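Uncharacterized protein lp_1913 (Lactobacillus plantarum, PDB 3FLH) is of unknown function but belongs to the rhodanese-like family, whose active members carry out sulfur transfer. Local coordinates at residues 74-79 and 100-105; 78-83 and 106-111. All blocks are in the same frame, centred on the assembly; numbering follows the deposited sequence.

How the contacts relate
Contact 1 (74-79 with 100-105) lies in the buried core, where two neighbouring parallel strands of the rhodanese-like sheet run together. Contact 2 (78-83 with 106-111) is about 8 Å away, centre to centre, only partly buried, and sits where the first strand has become a loop and the second has led into helix 106-112. Asp78 and Trp79 belong to both. Contact 1 combines regular strand hydrogen bonds with aliphatic side chains; contact 2 relies on two loop carbonyls meeting the start of a helix. The two are joined by apolar packing: Leu103 CD2 lies 3.8 Å from Trp110 CE3, and Tyr77 CD1 lies 3.9 Å from Leu107 CB.

Contact 1 (74-79 and 100-105); sequences YVVYDW and AYELAG
Val75 and Leu103 meet on one face of the central parallel sheet, in the beta-alpha-beta unit formed by strand 73-77, helix 85-95 and strand 99-103. Their side chains pass at a slant. With CG1 anti to its backbone N (chi1 -179°), Val75 brings that methyl to within 3.7 Å of Leu103 CB. Tyr77 approaches the same leucine from further along its strand, its CB 4.0 Å from Leu103 CB, while its ring leads off to a hydrogen bond from Ile50 N to OH.

The opposite face carries Val76, Ala100 and Glu102. Helix 85-95 covers it, Leu93 lying on Val76 and Leu90 on Ala100. Val76 CG2 leans across the strand gap to 3.7 Å from Tyr101 O.

Three backbone bonds fix the register: Tyr101 N to Tyr74 O, Val76 N to Tyr101 O, and Leu103 N to Val76 O, the last the straightest at 168°. Beyond them the strands part, and a water fills in. A chi1 of -167° swings Glu102 CG back beside its carbonyl carbon, and the extended chain reaches the water, which accepts from Asp78 N at 3.1 Å and donates to Glu102 OE2 at 2.8 Å.

Contact 2 (78-83 and 106-111); sequences DWTGGT and ALEGWK
Ala106 lies where the chain turns into helix 106-112, against the loop 78-83, which probably occupies the place of the catalytic loop in this rhodanese-like domain. Active rhodaneses usually carry a cysteine just after this strand; here the residue that follows it is Asp78, consistent with a different or lost chemistry. The Ala106 methyl is pressed against loop backbone, its CB 3.4 Å from Asp78 O and equally near Gly81 N, just inside the type I turn Thr80-Thr83.

Next comes Leu107, whose N-H points nearly straight down the carbonyl of Asp78 (N to O 3.2 Å, 164° at the hydrogen). Its CB rests beside Trp79 O, and its side chain also touches Arg39. Glu108 N then donates to Trp79 O at 3.0 Å, coming in tilted from the carbonyl plane. Two loop carbonyls thus satisfy N-H groups in the first turn of the helix, which have no preceding turn to bond to.

The Glu108 side chain, stretched out from a trans chi1 of -179°, runs alongside Thr80, pointing the same way; its OE1 comes to 3.9 Å from Thr80 OG1, longer than a hydrogen bond. Thr80 CG2 sits 3.6 Å above the Trp79 ring, over its centre, and Glu108 of the second subunit packs on both residues. Further on, Trp110 turns to helix 19-27, and Lys111 NZ makes a salt bridge to Asp48.

Within the loop, Asp78 steadies the bend with both oxygens: OD1 takes a weak bond from Trp79 N, and OD2 receives Thr83 OG1 at 2.7 Å on its anti lone pair.

Contact 1 (74-79 and 100-105)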
loop_
_atom_site.group_PDB
_atom_site.type_symbol
_atom_site.label_atom_id
_atom_site.label_comp_id
_atom_site.label_asym_id
_atom_site.label_seq_id
_atom_site.Cartn_x
_atom_site.Cartn_y
_atom_site.Cartn_z
ATOM N N TYR B 74 -5.829 19.087 4.194
ATOM C CA TYR B 74 -6.134 18.411 2.941
ATOM C C TYR B 74 -6.048 16.898 2.996
ATOM O O TYR B 74 -5.184 16.338 3.664
ATOM C CB TYR B 74 -5.216 18.974 1.860
ATOM C CG TYR B 74 -5.514 20.433 1.618
ATOM C CD1 TYR B 74 -6.537 20.818 0.749
ATOM C CD2 TYR B 74 -4.854 21.426 2.342
ATOM C CE1 TYR B 74 -6.897 22.156 0.613
ATOM C CE2 TYR B 74 -5.210 22.765 2.213
ATOM C CZ TYR B 74 -6.232 23.119 1.349
ATOM O OH TYR B 74 -6.593 24.433 1.222
ATOM N N VAL B 75 -6.971 16.248 2.296
ATOM C CA VAL B 75 -7.023 14.791 2.219
ATOM C C VAL B 75 -6.932 14.434 0.736
ATOM O O VAL B 75 -7.784 14.826 -0.058
ATOM C CB VAL B 75 -8.354 14.240 2.808
ATOM C CG1 VAL B 75 -8.381 12.719 2.734
ATOM C CG2 VAL B 75 -8.507 14.696 4.262
ATOM N N VAL B 76 -5.896 13.695 0.362
ATOM C CA VAL B 76 -5.714 13.318 -1.033
ATOM C C VAL B 76 -6.106 11.862 -1.273
ATOM O O VAL B 76 -6.121 11.062 -0.344
ATOM C CB VAL B 76 -4.235 13.503 -1.471
ATOM C CG1 VAL B 76 -3.806 14.950 -1.295
ATOM C CG2 VAL B 76 -3.338 12.590 -0.650
ATOM N N TYR B 77 -6.433 11.527 -2.521
ATOM C CA TYR B 77 -6.779 10.153 -2.869
ATOM C C TYR B 77 -6.648 9.879 -4.363
ATOM O O TYR B 77 -6.878 10.757 -5.197
ATOM C CB TYR B 77 -8.207 9.815 -2.409
ATOM C CG TYR B 77 -9.310 10.448 -3.237
ATOM C CD1 TYR B 77 -9.699 9.895 -4.466
ATOM C CD2 TYR B 77 -9.978 11.588 -2.784
ATOM C CE1 TYR B 77 -10.728 10.462 -5.213
ATOM C CE2 TYR B 77 -11.009 12.162 -3.523
ATOM C CZ TYR B 77 -11.378 11.596 -4.726
ATOM O OH TYR B 77 -12.417 12.141 -5.430
ATOM N N ASP B 78 -6.260 8.653 -4.691
ATOM C CA ASP B 78 -6.133 8.234 -6.077
ATOM C C ASP B 78 -7.250 7.212 -6.228
ATOM O O ASP B 78 -8.022 6.994 -5.285
ATOM C CB ASP B 78 -4.756 7.595 -6.332
ATOM C CG ASP B 78 -4.472 7.354 -7.821
ATOM O OD1 ASP B 78 -5.243 7.832 -8.684
ATOM O OD2 ASP B 78 -3.461 6.691 -8.133
ATOM N N TRP B 79 -7.350 6.580 -7.388
ATOM C CA TRP B 79 -8.429 5.621 -7.587
ATOM C C TRP B 79 -8.328 4.433 -6.643
ATOM O O TRP B 79 -9.341 3.869 -6.231
ATOM C CB TRP B 79 -8.477 5.151 -9.047
ATOM C CG TRP B 79 -7.324 4.305 -9.496
ATOM C CD1 TRP B 79 -6.054 4.720 -9.778
ATOM C CD2 TRP B 79 -7.354 2.899 -9.752
ATOM N NE1 TRP B 79 -5.289 3.652 -10.203
ATOM C CE2 TRP B 79 -6.066 2.522 -10.194
ATOM C CE3 TRP B 79 -8.350 1.917 -9.653
ATOM C CZ2 TRP B 79 -5.745 1.201 -10.538
ATOM C CZ3 TRP B 79 -8.030 0.602 -9.996
ATOM C CH2 TRP B 79 -6.738 0.260 -10.432
ATOM N N ALA B 100 -1.734 17.629 5.872
ATOM C CA ALA B 100 -2.470 16.756 4.966
ATOM C C ALA B 100 -2.396 15.294 5.361
ATOM O O ALA B 100 -1.603 14.903 6.211
ATOM C CB ALA B 100 -1.973 16.934 3.541
ATOM N N TYR B 101 -3.250 14.496 4.736
ATOM C CA TYR B 101 -3.324 13.067 4.994
ATOM C C TYR B 101 -3.834 12.400 3.726
ATOM O O TYR B 101 -4.454 13.046 2.880
ATOM C CB TYR B 101 -4.320 12.781 6.131
ATOM C CG TYR B 101 -3.951 13.373 7.474
ATOM C CD1 TYR B 101 -3.033 12.733 8.312
ATOM C CD2 TYR B 101 -4.497 14.588 7.897
ATOM C CE1 TYR B 101 -2.663 13.288 9.539
ATOM C CE2 TYR B 101 -4.134 15.153 9.122
ATOM C CZ TYR B 101 -3.214 14.498 9.935
ATOM O OH TYR B 101 -2.822 15.068 11.124
ATOM N N GLU B 102 -3.568 11.107 3.592
ATOM C CA GLU B 102 -4.058 10.358 2.452
ATOM C C GLU B 102 -5.335 9.673 2.954
ATOM O O GLU B 102 -5.383 9.242 4.109
ATOM C CB GLU B 102 -3.046 9.300 2.015
ATOM C CG GLU B 102 -3.383 8.742 0.657
ATOM C CD GLU B 102 -2.440 7.656 0.180
ATOM O OE1 GLU B 102 -1.208 7.806 0.337
ATOM O OE2 GLU B 102 -2.950 6.660 -0.373
ATOM N N LEU B 103 -6.365 9.589 2.116
ATOM C CA LEU B 103 -7.616 8.936 2.512
ATOM C C LEU B 103 -7.433 7.418 2.530
ATOM O O LEU B 103 -7.079 6.831 1.514
ATOM C CB LEU B 103 -8.753 9.283 1.532
ATOM C CG LEU B 103 -10.073 8.494 1.666
ATOM C CD1 LEU B 103 -10.721 8.823 3.010
ATOM C CD2 LEU B 103 -11.042 8.859 0.526
ATOM N N ALA B 104 -7.671 6.786 3.681
ATOM C CA ALA B 104 -7.545 5.330 3.796
ATOM C C ALA B 104 -8.612 4.679 2.917
ATOM O O ALA B 104 -9.783 5.046 2.996
ATOM C CB ALA B 104 -7.740 4.901 5.248
ATOM N N GLY B 105 -8.220 3.719 2.085
ATOM C CA GLY B 105 -9.190 3.066 1.223
ATOM C C GLY B 105 -9.301 3.697 -0.155
ATOM O O GLY B 105 -9.748 3.054 -1.105
HETATM O O HOH W 1 -4.699 6.945 -2.599
#

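Contact 2 (78-83 and 106-111)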
loop_
_atom_site.group_PDB
_atom_site.type_symbol
_atom_site.label_atom_id
_atom_site.label_comp_id
_atom_site.label_asym_id
_atom_site.label_seq_id
_atom_site.Cartn_x
_atom_site.Cartn_y
_atom_site.Cartn_z
ATOM N N ASP B 78 -6.260 8.653 -4.691
ATOM C CA ASP B 78 -6.133 8.234 -6.077
ATOM C C ASP B 78 -7.250 7.212 -6.228
ATOM O O ASP B 78 -8.022 6.994 -5.285
ATOM C CB ASP B 78 -4.756 7.595 -6.332
ATOM C CG ASP B 78 -4.472 7.354 -7.821
ATOM O OD1 ASP B 78 -5.243 7.832 -8.684
ATOM O OD2 ASP B 78 -3.461 6.691 -8.133
ATOM N N TRP B 79 -7.350 6.580 -7.388
ATOM C CA TRP B 79 -8.429 5.621 -7.587
ATOM C C TRP B 79 -8.328 4.433 -6.643
ATOM O O TRP B 79 -9.341 3.869 -6.231
ATOM C CB TRP B 79 -8.477 5.151 -9.047
ATOM C CG TRP B 79 -7.324 4.305 -9.496
ATOM C CD1 TRP B 79 -6.054 4.720 -9.778
ATOM C CD2 TRP B 79 -7.354 2.899 -9.752
ATOM N NE1 TRP B 79 -5.289 3.652 -10.203
ATOM C CE2 TRP B 79 -6.066 2.522 -10.194
ATOM C CE3 TRP B 79 -8.350 1.917 -9.653
ATOM C CZ2 TRP B 79 -5.745 1.201 -10.538
ATOM C CZ3 TRP B 79 -8.030 0.602 -9.996
ATOM C CH2 TRP B 79 -6.738 0.260 -10.432
ATOM N N THR B 80 -7.107 4.068 -6.276
ATOM C CA THR B 80 -6.914 2.942 -5.380
ATOM C C THR B 80 -5.742 3.220 -4.441
ATOM O O THR B 80 -4.857 4.018 -4.756
ATOM C CB THR B 80 -6.655 1.649 -6.195
ATOM O OG1 THR B 80 -6.812 0.508 -5.348
ATOM C CG2 THR B 80 -5.248 1.659 -6.775
ATOM N N GLY B 81 -5.737 2.568 -3.286
ATOM C CA GLY B 81 -4.661 2.790 -2.338
ATOM C C GLY B 81 -3.330 2.188 -2.749
ATOM O O GLY B 81 -2.283 2.606 -2.261
ATOM N N GLY B 82 -3.361 1.216 -3.656
ATOM C CA GLY B 82 -2.134 0.562 -4.086
ATOM C C GLY B 82 -1.102 1.399 -4.826
ATOM O O GLY B 82 0.064 1.000 -4.917
ATOM N N THR B 83 -1.512 2.547 -5.359
ATOM C CA THR B 83 -0.585 3.404 -6.091
ATOM C C THR B 83 0.248 4.236 -5.132
ATOM O O THR B 83 0.077 4.159 -3.918
ATOM C CB THR B 83 -1.325 4.370 -7.066
ATOM O OG1 THR B 83 -2.017 5.379 -6.318
ATOM C CG2 THR B 83 -2.329 3.607 -7.925
ATOM N N ALA B 106 -8.901 4.961 -0.266
ATOM C CA ALA B 106 -8.943 5.674 -1.542
ATOM C C ALA B 106 -10.358 5.732 -2.128
ATOM O O ALA B 106 -11.339 5.539 -1.413
ATOM C CB ALA B 106 -7.984 5.016 -2.534
ATOM N N LEU B 107 -10.457 5.992 -3.428
ATOM C CA LEU B 107 -11.754 6.088 -4.095
ATOM C C LEU B 107 -12.475 4.749 -4.151
ATOM O O LEU B 107 -13.687 4.678 -3.931
ATOM C CB LEU B 107 -11.587 6.628 -5.517
ATOM C CG LEU B 107 -12.904 6.848 -6.272
ATOM C CD1 LEU B 107 -13.775 7.832 -5.500
ATOM C CD2 LEU B 107 -12.623 7.376 -7.674
ATOM N N GLU B 108 -11.728 3.691 -4.452
ATOM C CA GLU B 108 -12.296 2.349 -4.532
ATOM C C GLU B 108 -12.971 1.996 -3.209
ATOM O O GLU B 108 -14.112 1.542 -3.188
ATOM C CB GLU B 108 -11.194 1.325 -4.843
ATOM C CG GLU B 108 -11.694 -0.108 -4.978
ATOM C CD GLU B 108 -10.575 -1.132 -4.909
ATOM O OE1 GLU B 108 -9.934 -1.246 -3.839
ATOM O OE2 GLU B 108 -10.335 -1.824 -5.922
ATOM N N GLY B 109 -12.265 2.210 -2.103
ATOM C CA GLY B 109 -12.833 1.909 -0.797
ATOM C C GLY B 109 -14.049 2.765 -0.489
ATOM O O GLY B 109 -15.067 2.267 -0.007
ATOM N N TRP B 110 -13.941 4.060 -0.774
ATOM C CA TRP B 110 -15.032 5.006 -0.533
ATOM C C TRP B 110 -16.308 4.562 -1.255
ATOM O O TRP B 110 -17.387 4.534 -0.659
ATOM C CB TRP B 110 -14.607 6.406 -0.993
ATOM C CG TRP B 110 -15.550 7.507 -0.625
ATOM C CD1 TRP B 110 -16.633 7.944 -1.341
ATOM C CD2 TRP B 110 -15.482 8.332 0.544
ATOM N NE1 TRP B 110 -17.238 8.996 -0.686
ATOM C CE2 TRP B 110 -16.552 9.251 0.472
ATOM C CE3 TRP B 110 -14.618 8.383 1.650
ATOM C CZ2 TRP B 110 -16.782 10.208 1.459
ATOM C CZ3 TRP B 110 -14.848 9.339 2.636
ATOM C CH2 TRP B 110 -15.921 10.238 2.532
ATOM N N LYS B 111 -16.183 4.214 -2.532
ATOM C CA LYS B 111 -17.333 3.755 -3.299
ATOM C C LYS B 111 -17.802 2.417 -2.737
ATOM O O LYS B 111 -19.002 2.157 -2.643
ATOM C CB LYS B 111 -16.968 3.584 -4.776
ATOM C CG LYS B 111 -16.724 4.878 -5.519
ATOM C CD LYS B 111 -16.537 4.610 -6.995
ATOM C CE LYS B 111 -16.466 5.904 -7.788
ATOM N NZ LYS B 111 -16.353 5.615 -9.242
#